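Local coordinates for protein BugD (Bordetella pertussis Tohama I, PDB 2F5X) that probably serves as a periplasmic solute receptor that captures aspartic acid for a transporter of the tripartite tricarboxylate family, at residues V133-N144 with L162-Y171; V256-A264 with V279-E287. All blocks are in the same frame, centred on the assembly; numbering follows the deposited sequence.

In the fold
From the N terminus, the chain reaches contact 1 first: residues 133-144 leave helix 126-136 and enter strand 141-144, helix 150-162 follows, and residues 162-171 close the loop along strand 167-170. Contact 2 opens only after this, when helix 249-263 passes through 256-264, helix 266-274 intervenes, and 279-287 folds back. The two loops are therefore in series, neither nested nor crossing, on opposite sides of the chain's centre with their own centres about 38 Å apart. Contact 1 ties together a beta-alpha-beta unit whose Asn144 end comes near the bound aspartic acid; contact 2 packs the linker between strand 278-279 and helix 286-306 on helix 249-263, beside strand 102-117.

Contact 1 (V133-N144 with L162-Y171); sequences VKKNADKISLAN and LGVNLLTIPY
The backbone oxygen of Asn144 is gripped from the second segment by Tyr171 N at 2.8 Å, in a rather bent bond (144° at the hydrogen), with Pro170 CA adding a CA-H...O contact and the edge of the Tyr171 ring, at CD2, lying 3.5 Å from the same Asn144 O, nearly in the ring plane. This is the parallel pairing of a beta-alpha-beta crossover, in which helix 150-162 links strands 141-144 and 167-170. Their short segments run in the same direction, 28° apart. The other bonds alternate as parallel strands require: Leu142 N gives a nearly straight bond to Leu167 O, Leu142 O accepts from Ile169 N at 2.8 Å, and Asn144 N donates to Ile169 O.

Before the strands pair, one water bridges their approaches, donating to Ala137 O and Ile140 O and accepting from Leu167 N. Leu166 packs with both methyls against the first segment: CD2 on Ala137 CB at 3.8 Å, CD1 near Leu142 CB. Val133 CG1 meets Leu162 CD1 and Val164 CG2, its side chain crossing both at roughly a right angle. Lys134 runs extended and then bends at its last torsion (chi4 -84°), which brings NZ 2.6 Å from Leu162 O, above the carbonyl plane, just where Gly163 ends helix 150-162 in a Schellman motif.

At the far end, Tyr171 sends its hydroxyl to Asp180 on helix 174-182, and Thr168 OG1 turns back along its own strand to Leu166 O. The side chain of Asn144 lies about 6 Å from the bound aspartic acid. Its OD1 takes a hydrogen bond from Gly146 N, which restrains the turn of the amide, and Asn144 ND2 sits across the methyl of Thr168, 3.4 Å from CG2.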
loop_
_atom_site.group_PDB
_atom_site.type_symbol
_atom_site.label_atom_id
_atom_site.label_comp_id
_atom_site.label_asym_id
_atom_site.label_seq_id
_atom_site.Cartn_x
_atom_site.Cartn_y
_atom_site.Cartn_z
ATOM N N VAL A 133 12.439 -15.761 -15.229
ATOM C CA VAL A 133 11.191 -16.190 -14.593
ATOM C C VAL A 133 10.404 -17.134 -15.520
ATOM O O VAL A 133 9.888 -18.164 -15.077
ATOM C CB VAL A 133 10.322 -14.991 -14.138
ATOM C CG1 VAL A 133 8.926 -15.458 -13.683
ATOM C CG2 VAL A 133 11.026 -14.205 -13.016
ATOM N N LYS A 134 10.338 -16.800 -16.805
ATOM C CA LYS A 134 9.690 -17.684 -17.780
ATOM C C LYS A 134 10.343 -19.064 -17.878
ATOM O O LYS A 134 9.649 -20.090 -17.955
ATOM C CB LYS A 134 9.635 -17.026 -19.158
ATOM C CG LYS A 134 8.680 -15.855 -19.229
ATOM C CD LYS A 134 8.794 -15.146 -20.562
ATOM C CE LYS A 134 7.834 -13.996 -20.623
ATOM N NZ LYS A 134 6.484 -14.470 -21.050
ATOM N N LYS A 135 11.672 -19.095 -17.865
ATOM C CA LYS A 135 12.416 -20.342 -18.034
ATOM C C LYS A 135 12.420 -21.208 -16.771
ATOM O O LYS A 135 12.379 -22.449 -16.851
ATOM C CB LYS A 135 13.856 -20.032 -18.468
ATOM C CG LYS A 135 14.683 -21.265 -18.837
ATOM C CD LYS A 135 16.177 -20.961 -18.780
ATOM C CE LYS A 135 17.014 -22.230 -18.920
ATOM N NZ LYS A 135 17.094 -22.998 -17.633
ATOM N N ASN A 136 12.452 -20.553 -15.612
ATOM C CA ASN A 136 12.680 -21.236 -14.343
ATOM C C ASN A 136 11.512 -21.098 -13.373
ATOM O O ASN A 136 11.681 -21.278 -12.165
ATOM C CB ASN A 136 13.977 -20.716 -13.693
ATOM C CG ASN A 136 15.210 -21.042 -14.516
ATOM O OD1 ASN A 136 15.608 -22.205 -14.634
ATOM N ND2 ASN A 136 15.812 -20.021 -15.100
ATOM N N ALA A 137 10.324 -20.812 -13.913
ATOM C CA ALA A 137 9.160 -20.477 -13.089
ATOM C C ALA A 137 8.976 -21.399 -11.879
ATOM O O ALA A 137 8.803 -20.916 -10.759
ATOM C CB ALA A 137 7.891 -20.406 -13.934
ATOM N N ASP A 138 9.040 -22.712 -12.101
ATOM C CA ASP A 138 8.769 -23.692 -11.043
ATOM C C ASP A 138 9.760 -23.659 -9.878
ATOM O O ASP A 138 9.500 -24.233 -8.811
ATOM C CB ASP A 138 8.699 -25.100 -11.640
ATOM C CG ASP A 138 7.483 -25.298 -12.516
ATOM O OD1 ASP A 138 6.555 -24.445 -12.489
ATOM O OD2 ASP A 138 7.372 -26.290 -13.258
ATOM N N LYS A 139 10.899 -23.009 -10.084
ATOM C CA LYS A 139 11.912 -22.902 -9.039
ATOM C C LYS A 139 11.788 -21.594 -8.262
ATOM O O LYS A 139 12.593 -21.332 -7.346
ATOM C CB LYS A 139 13.316 -23.007 -9.646
ATOM C CG LYS A 139 13.600 -24.318 -10.363
ATOM C CD LYS A 139 14.570 -24.108 -11.531
ATOM C CE LYS A 139 15.883 -24.849 -11.311
ATOM N NZ LYS A 139 16.828 -24.074 -10.445
ATOM N N ILE A 140 10.804 -20.764 -8.631
ATOM C CA ILE A 140 10.733 -19.388 -8.128
ATOM C C ILE A 140 9.519 -19.108 -7.248
ATOM O O ILE A 140 8.387 -19.452 -7.606
ATOM C CB ILE A 140 10.787 -18.366 -9.300
ATOM C CG1 ILE A 140 12.108 -18.523 -10.074
ATOM C CG2 ILE A 140 10.652 -16.942 -8.766
ATOM C CD1 ILE A 140 12.142 -17.796 -11.424
ATOM N N SER A 141 9.757 -18.456 -6.110
ATOM C CA SER A 141 8.678 -18.060 -5.210
ATOM C C SER A 141 8.467 -16.552 -5.223
ATOM O O SER A 141 9.428 -15.764 -5.236
ATOM C CB SER A 141 8.969 -18.522 -3.775
ATOM O OG SER A 141 10.208 -18.009 -3.323
ATOM N N LEU A 142 7.196 -16.166 -5.215
ATOM C CA LEU A 142 6.795 -14.772 -5.175
ATOM C C LEU A 142 6.169 -14.504 -3.812
ATOM O O LEU A 142 5.332 -15.280 -3.356
ATOM C CB LEU A 142 5.772 -14.506 -6.286
ATOM C CG LEU A 142 5.079 -13.141 -6.325
ATOM C CD1 LEU A 142 6.054 -12.060 -6.773
ATOM C CD2 LEU A 142 3.877 -13.205 -7.262
ATOM N N ALA A 143 6.581 -13.413 -3.165
ATOM C CA ALA A 143 6.006 -13.019 -1.883
ATOM C C ALA A 143 4.976 -11.916 -2.070
ATOM O O ALA A 143 5.156 -11.038 -2.912
ATOM C CB ALA A 143 7.114 -12.532 -0.942
ATOM N N ASN A 144 3.900 -11.960 -1.283
ATOM C CA ASN A 144 3.017 -10.796 -1.131
ATOM C C ASN A 144 2.474 -10.709 0.300
ATOM O O ASN A 144 2.801 -11.546 1.148
ATOM C CB ASN A 144 1.888 -10.775 -2.178
ATOM C CG ASN A 144 0.905 -11.939 -2.035
ATOM O OD1 ASN A 144 0.633 -12.416 -0.935
ATOM N ND2 ASN A 144 0.359 -12.387 -3.165
ATOM N N LEU A 162 3.975 -11.642 -17.452
ATOM C CA LEU A 162 4.987 -12.639 -17.818
ATOM C C LEU A 162 4.401 -13.963 -18.310
ATOM O O LEU A 162 5.123 -14.813 -18.844
ATOM C CB LEU A 162 5.929 -12.899 -16.639
ATOM C CG LEU A 162 6.747 -11.716 -16.111
ATOM C CD1 LEU A 162 7.513 -12.145 -14.883
ATOM C CD2 LEU A 162 7.685 -11.162 -17.174
ATOM N N GLY A 163 3.096 -14.142 -18.130
ATOM C CA GLY A 163 2.423 -15.354 -18.564
ATOM C C GLY A 163 2.821 -16.574 -17.762
ATOM O O GLY A 163 2.908 -17.676 -18.314
ATOM N N VAL A 164 3.065 -16.376 -16.466
ATOM C CA VAL A 164 3.467 -17.461 -15.574
ATOM C C VAL A 164 2.522 -17.635 -14.389
ATOM O O VAL A 164 1.773 -16.725 -14.028
ATOM C CB VAL A 164 4.919 -17.276 -15.029
ATOM C CG1 VAL A 164 5.944 -17.249 -16.176
ATOM C CG2 VAL A 164 5.031 -16.011 -14.150
ATOM N N ASN A 165 2.556 -18.829 -13.807
ATOM C CA ASN A 165 1.939 -19.098 -12.510
ATOM C C ASN A 165 3.062 -19.483 -11.552
ATOM O O ASN A 165 3.817 -20.409 -11.843
ATOM C CB ASN A 165 0.932 -20.254 -12.640
ATOM C CG ASN A 165 0.184 -20.534 -11.336
ATOM O OD1 ASN A 165 -0.346 -19.620 -10.702
ATOM N ND2 ASN A 165 0.147 -21.802 -10.933
ATOM N N LEU A 166 3.180 -18.762 -10.432
ATOM C CA LEU A 166 4.269 -18.960 -9.465
ATOM C C LEU A 166 3.754 -19.347 -8.089
ATOM O O LEU A 166 2.726 -18.841 -7.648
ATOM C CB LEU A 166 5.082 -17.661 -9.295
ATOM C CG LEU A 166 5.810 -17.100 -10.523
ATOM C CD1 LEU A 166 6.577 -15.820 -10.155
ATOM C CD2 LEU A 166 6.754 -18.135 -11.111
ATOM N N LEU A 167 4.503 -20.212 -7.408
ATOM C CA LEU A 167 4.362 -20.386 -5.960
ATOM C C LEU A 167 4.305 -19.006 -5.326
ATOM O O LEU A 167 5.195 -18.176 -5.552
ATOM C CB LEU A 167 5.567 -21.146 -5.401
ATOM C CG LEU A 167 5.748 -21.188 -3.878
ATOM C CD1 LEU A 167 4.537 -21.823 -3.195
ATOM C CD2 LEU A 167 7.027 -21.961 -3.548
ATOM N N THR A 168 3.248 -18.752 -4.557
ATOM C CA THR A 168 3.022 -17.427 -3.992
ATOM C C THR A 168 2.845 -17.544 -2.496
ATOM O O THR A 168 1.976 -18.280 -2.022
ATOM C CB THR A 168 1.790 -16.776 -4.641
ATOM O OG1 THR A 168 2.011 -16.648 -6.057
ATOM C CG2 THR A 168 1.636 -15.323 -4.153
ATOM N N ILE A 169 3.672 -16.817 -1.751
ATOM C CA ILE A 169 3.687 -16.936 -0.302
ATOM C C ILE A 169 3.151 -15.652 0.328
ATOM O O ILE A 169 3.763 -14.590 0.174
ATOM C CB ILE A 169 5.121 -17.231 0.211
ATOM C CG1 ILE A 169 5.709 -18.476 -0.471
ATOM C CG2 ILE A 169 5.116 -17.387 1.739
ATOM C CD1 ILE A 169 7.215 -18.610 -0.310
ATOM N N PRO A 170 2.010 -15.736 1.015
ATOM C CA PRO A 170 1.423 -14.562 1.674
ATOM C C PRO A 170 1.929 -14.335 3.112
ATOM O O PRO A 170 2.119 -15.297 3.886
ATOM C CB PRO A 170 -0.074 -14.884 1.665
ATOM C CG PRO A 170 -0.099 -16.393 1.901
ATOM C CD PRO A 170 1.162 -16.935 1.182
ATOM N N TYR A 171 2.170 -13.064 3.434
ATOM C CA TYR A 171 2.628 -12.621 4.753
ATOM C C TYR A 171 1.645 -11.590 5.306
ATOM O O TYR A 171 0.799 -11.084 4.567
ATOM C CB TYR A 171 4.011 -11.972 4.634
ATOM C CG TYR A 171 5.113 -12.923 4.219
ATOM C CD1 TYR A 171 5.959 -13.482 5.169
ATOM C CD2 TYR A 171 5.318 -13.246 2.875
ATOM C CE1 TYR A 171 6.989 -14.354 4.797
ATOM C CE2 TYR A 171 6.333 -14.123 2.492
ATOM C CZ TYR A 171 7.169 -14.667 3.459
ATOM O OH TYR A 171 8.170 -15.529 3.093
HETATM O O HOH W 1 6.804 -21.273 -8.743
#

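Contact 2 (V256-A264 with V279-E287); sequences VKSLQAGLA and VLTNEANPE
Val279 opens the second segment by laying CG1 against the last turn of helix 249-263, 3.8 Å from Leu263 CB; the two side chains cross obliquely, and Phe268 of helix 266-274 touches both. With CG1 anti to the backbone N (chi1 -179°), the same methyl also approaches Leu263 O. Leu280, the centre of an inverse gamma turn, sends its side chain off toward Leu107 of strand 102-117, and it is its carbonyl oxygen that faces Leu263 CD1, at 3.6 Å. The neighbouring Thr281 divides its branches: CG2 packs on Ala264 CA and on the end of the helix, whereas OG1 is hydrogen-bonded to Gln269 OE1.

Ala284 then turns its buried methyl into the helix face and becomes the centre of the contact. Leu263 CD1 meets Ala284 CB at 3.6 Å, Leu259 CD2 meets it at 3.7 Å, and Gln260 CG closes in beside them. Ala284 O has a polar partner as well: Gln260 NE2 donates a nearly straight bond of 2.8 Å (169° at the hydrogen). The oxygen lies in the plane of the Gln260 amide, but the donor stands above the Ala284 carbonyl plane. Extension of the glutamine beyond CG lets the aliphatic part pass over Ala284 before the amide reaches the oxygen. Val256 CG1 lies against the same Ala284 O, at 3.6 Å.

Asn285 is the N-cap of helix 286-306, its OD1 accepting from Ala288 N. Pro286 ends the walk, its ring carbons CD and CG both meeting Val256 CG2, CD at 3.8 Å, while Ile105 of strand 102-117 touches Val256 and Leu259 from the sheet. A linker with two inverse gamma turns, at Leu280 and Ala284, thus packs along helix 249-263 and, where it leaves that helix, starts helix 286-306 with an Asn N-cap followed by proline at the first helical position.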
loop_
_atom_site.group_PDB
_atom_site.type_symbol
_atom_site.label_atom_id
_atom_site.label_comp_id
_atom_site.label_asym_id
_atom_site.label_seq_id
_atom_site.Cartn_x
_atom_site.Cartn_y
_atom_site.Cartn_z
ATOM N N VAL A 256 -10.201 15.961 9.583
ATOM C CA VAL A 256 -9.805 16.534 8.287
ATOM C C VAL A 256 -8.765 17.647 8.476
ATOM O O VAL A 256 -7.727 17.664 7.802
ATOM C CB VAL A 256 -11.032 17.045 7.479
ATOM C CG1 VAL A 256 -10.595 17.806 6.253
ATOM C CG2 VAL A 256 -11.904 15.872 7.060
ATOM N N LYS A 257 -9.028 18.550 9.416
ATOM C CA LYS A 257 -8.111 19.657 9.674
ATOM C C LYS A 257 -6.743 19.157 10.126
ATOM O O LYS A 257 -5.709 19.687 9.708
ATOM C CB LYS A 257 -8.691 20.594 10.730
ATOM C CG LYS A 257 -9.761 21.497 10.174
ATOM C CD LYS A 257 -10.557 22.139 11.291
ATOM C CE LYS A 257 -9.832 23.326 11.858
ATOM N NZ LYS A 257 -10.721 24.063 12.800
ATOM N N SER A 258 -6.749 18.126 10.970
ATOM C CA SER A 258 -5.518 17.554 11.506
ATOM C C SER A 258 -4.743 16.813 10.422
ATOM O O SER A 258 -3.525 16.930 10.348
ATOM C CB SER A 258 -5.822 16.620 12.679
ATOM O OG SER A 258 -6.515 17.312 13.704
ATOM N N LEU A 259 -5.453 16.067 9.580
ATOM C CA LEU A 259 -4.821 15.399 8.448
ATOM C C LEU A 259 -4.179 16.418 7.505
ATOM O O LEU A 259 -3.028 16.252 7.097
ATOM C CB LEU A 259 -5.823 14.506 7.690
ATOM C CG LEU A 259 -5.294 13.847 6.405
ATOM C CD1 LEU A 259 -4.112 12.899 6.672
ATOM C CD2 LEU A 259 -6.404 13.127 5.657
ATOM N N GLN A 260 -4.906 17.488 7.189
ATOM C CA GLN A 260 -4.367 18.502 6.284
ATOM C C GLN A 260 -3.090 19.122 6.848
ATOM O O GLN A 260 -2.112 19.325 6.125
ATOM C CB GLN A 260 -5.417 19.570 5.995
ATOM C CG GLN A 260 -6.464 19.056 5.023
ATOM C CD GLN A 260 -7.561 20.053 4.735
ATOM O OE1 GLN A 260 -7.450 21.241 5.078
ATOM N NE2 GLN A 260 -8.620 19.582 4.091
ATOM N N ALA A 261 -3.098 19.392 8.147
ATOM C CA ALA A 261 -1.925 19.965 8.794
ATOM C C ALA A 261 -0.778 18.958 8.811
ATOM O O ALA A 261 0.377 19.317 8.577
ATOM C CB ALA A 261 -2.266 20.416 10.196
ATOM N N GLY A 262 -1.103 17.697 9.081
ATOM C CA GLY A 262 -0.111 16.629 9.062
ATOM C C GLY A 262 0.578 16.471 7.713
ATOM O O GLY A 262 1.782 16.221 7.650
ATOM N N LEU A 263 -0.181 16.600 6.628
ATOM C CA LEU A 263 0.391 16.471 5.297
ATOM C C LEU A 263 1.219 17.683 4.923
ATOM O O LEU A 263 2.191 17.551 4.189
ATOM C CB LEU A 263 -0.678 16.235 4.230
ATOM C CG LEU A 263 -1.576 15.000 4.336
ATOM C CD1 LEU A 263 -2.388 14.877 3.052
ATOM C CD2 LEU A 263 -0.769 13.713 4.603
ATOM N N ALA A 264 0.832 18.851 5.436
ATOM C CA ALA A 264 1.511 20.104 5.115
ATOM C C ALA A 264 2.791 20.299 5.928
ATOM O O ALA A 264 3.499 21.277 5.732
ATOM C CB ALA A 264 0.559 21.299 5.334
ATOM N N VAL A 279 3.114 13.231 -1.558
ATOM C CA VAL A 279 2.148 13.639 -0.544
ATOM C C VAL A 279 0.971 14.306 -1.247
ATOM O O VAL A 279 1.164 15.205 -2.073
ATOM C CB VAL A 279 2.776 14.593 0.514
ATOM C CG1 VAL A 279 1.745 14.977 1.578
ATOM C CG2 VAL A 279 3.987 13.939 1.176
ATOM N N LEU A 280 -0.241 13.849 -0.929
ATOM C CA LEU A 280 -1.456 14.331 -1.592
ATOM C C LEU A 280 -2.062 15.486 -0.793
ATOM O O LEU A 280 -3.221 15.455 -0.383
ATOM C CB LEU A 280 -2.443 13.164 -1.792
ATOM C CG LEU A 280 -1.867 12.010 -2.637
ATOM C CD1 LEU A 280 -2.847 10.853 -2.764
ATOM C CD2 LEU A 280 -1.449 12.510 -4.027
ATOM N N THR A 281 -1.249 16.528 -0.621
ATOM C CA THR A 281 -1.490 17.599 0.336
ATOM C C THR A 281 -2.829 18.303 0.162
ATOM O O THR A 281 -3.501 18.632 1.148
ATOM C CB THR A 281 -0.354 18.622 0.218
ATOM O OG1 THR A 281 0.890 17.920 0.063
ATOM C CG2 THR A 281 -0.190 19.377 1.526
ATOM N N ASN A 282 -3.220 18.509 -1.091
ATOM C CA ASN A 282 -4.434 19.248 -1.402
ATOM C C ASN A 282 -5.647 18.349 -1.645
ATOM O O ASN A 282 -6.706 18.817 -2.076
ATOM C CB ASN A 282 -4.202 20.170 -2.605
ATOM C CG ASN A 282 -5.277 21.237 -2.725
ATOM O OD1 ASN A 282 -5.643 21.865 -1.735
ATOM N ND2 ASN A 282 -5.815 21.417 -3.934
ATOM N N GLU A 283 -5.487 17.063 -1.350
ATOM C CA GLU A 283 -6.555 16.085 -1.537
ATOM C C GLU A 283 -6.949 15.402 -0.231
ATOM O O GLU A 283 -7.596 14.346 -0.245
ATOM C CB GLU A 283 -6.146 15.050 -2.593
ATOM C CG GLU A 283 -5.990 15.643 -3.986
ATOM C CD GLU A 283 -4.630 16.264 -4.206
ATOM O OE1 GLU A 283 -3.642 15.735 -3.650
ATOM O OE2 GLU A 283 -4.540 17.285 -4.928
ATOM N N ALA A 284 -6.586 16.024 0.890
ATOM C CA ALA A 284 -6.942 15.518 2.213
ATOM C C ALA A 284 -8.323 16.037 2.631
ATOM O O ALA A 284 -8.463 16.809 3.582
ATOM C CB ALA A 284 -5.861 15.886 3.240
ATOM N N ASN A 285 -9.340 15.622 1.885
ATOM C CA ASN A 285 -10.721 15.969 2.202
ATOM C C ASN A 285 -11.618 14.791 1.863
ATOM O O ASN A 285 -11.227 13.943 1.042
ATOM C CB ASN A 285 -11.167 17.251 1.481
ATOM C CG ASN A 285 -11.058 17.152 -0.025
ATOM O OD1 ASN A 285 -11.872 16.503 -0.677
ATOM N ND2 ASN A 285 -10.056 17.823 -0.587
ATOM N N PRO A 286 -12.780 14.691 2.521
ATOM C CA PRO A 286 -13.664 13.529 2.337
ATOM C C PRO A 286 -14.067 13.293 0.889
ATOM O O PRO A 286 -14.093 12.144 0.440
ATOM C CB PRO A 286 -14.879 13.893 3.192
ATOM C CG PRO A 286 -14.260 14.685 4.306
ATOM C CD PRO A 286 -13.310 15.603 3.557
ATOM N N GLU A 287 -14.373 14.364 0.168
ATOM C CA GLU A 287 -14.837 14.238 -1.214
ATOM C C GLU A 287 -13.791 13.623 -2.142
ATOM O O GLU A 287 -14.123 12.805 -3.009
ATOM C CB GLU A 287 -15.296 15.597 -1.737
ATOM C CG GLU A 287 -16.519 16.142 -1.000
ATOM C CD GLU A 287 -16.201 16.996 0.231
ATOM O OE1 GLU A 287 -15.021 17.131 0.648
ATOM O OE2 GLU A 287 -17.167 17.553 0.797
#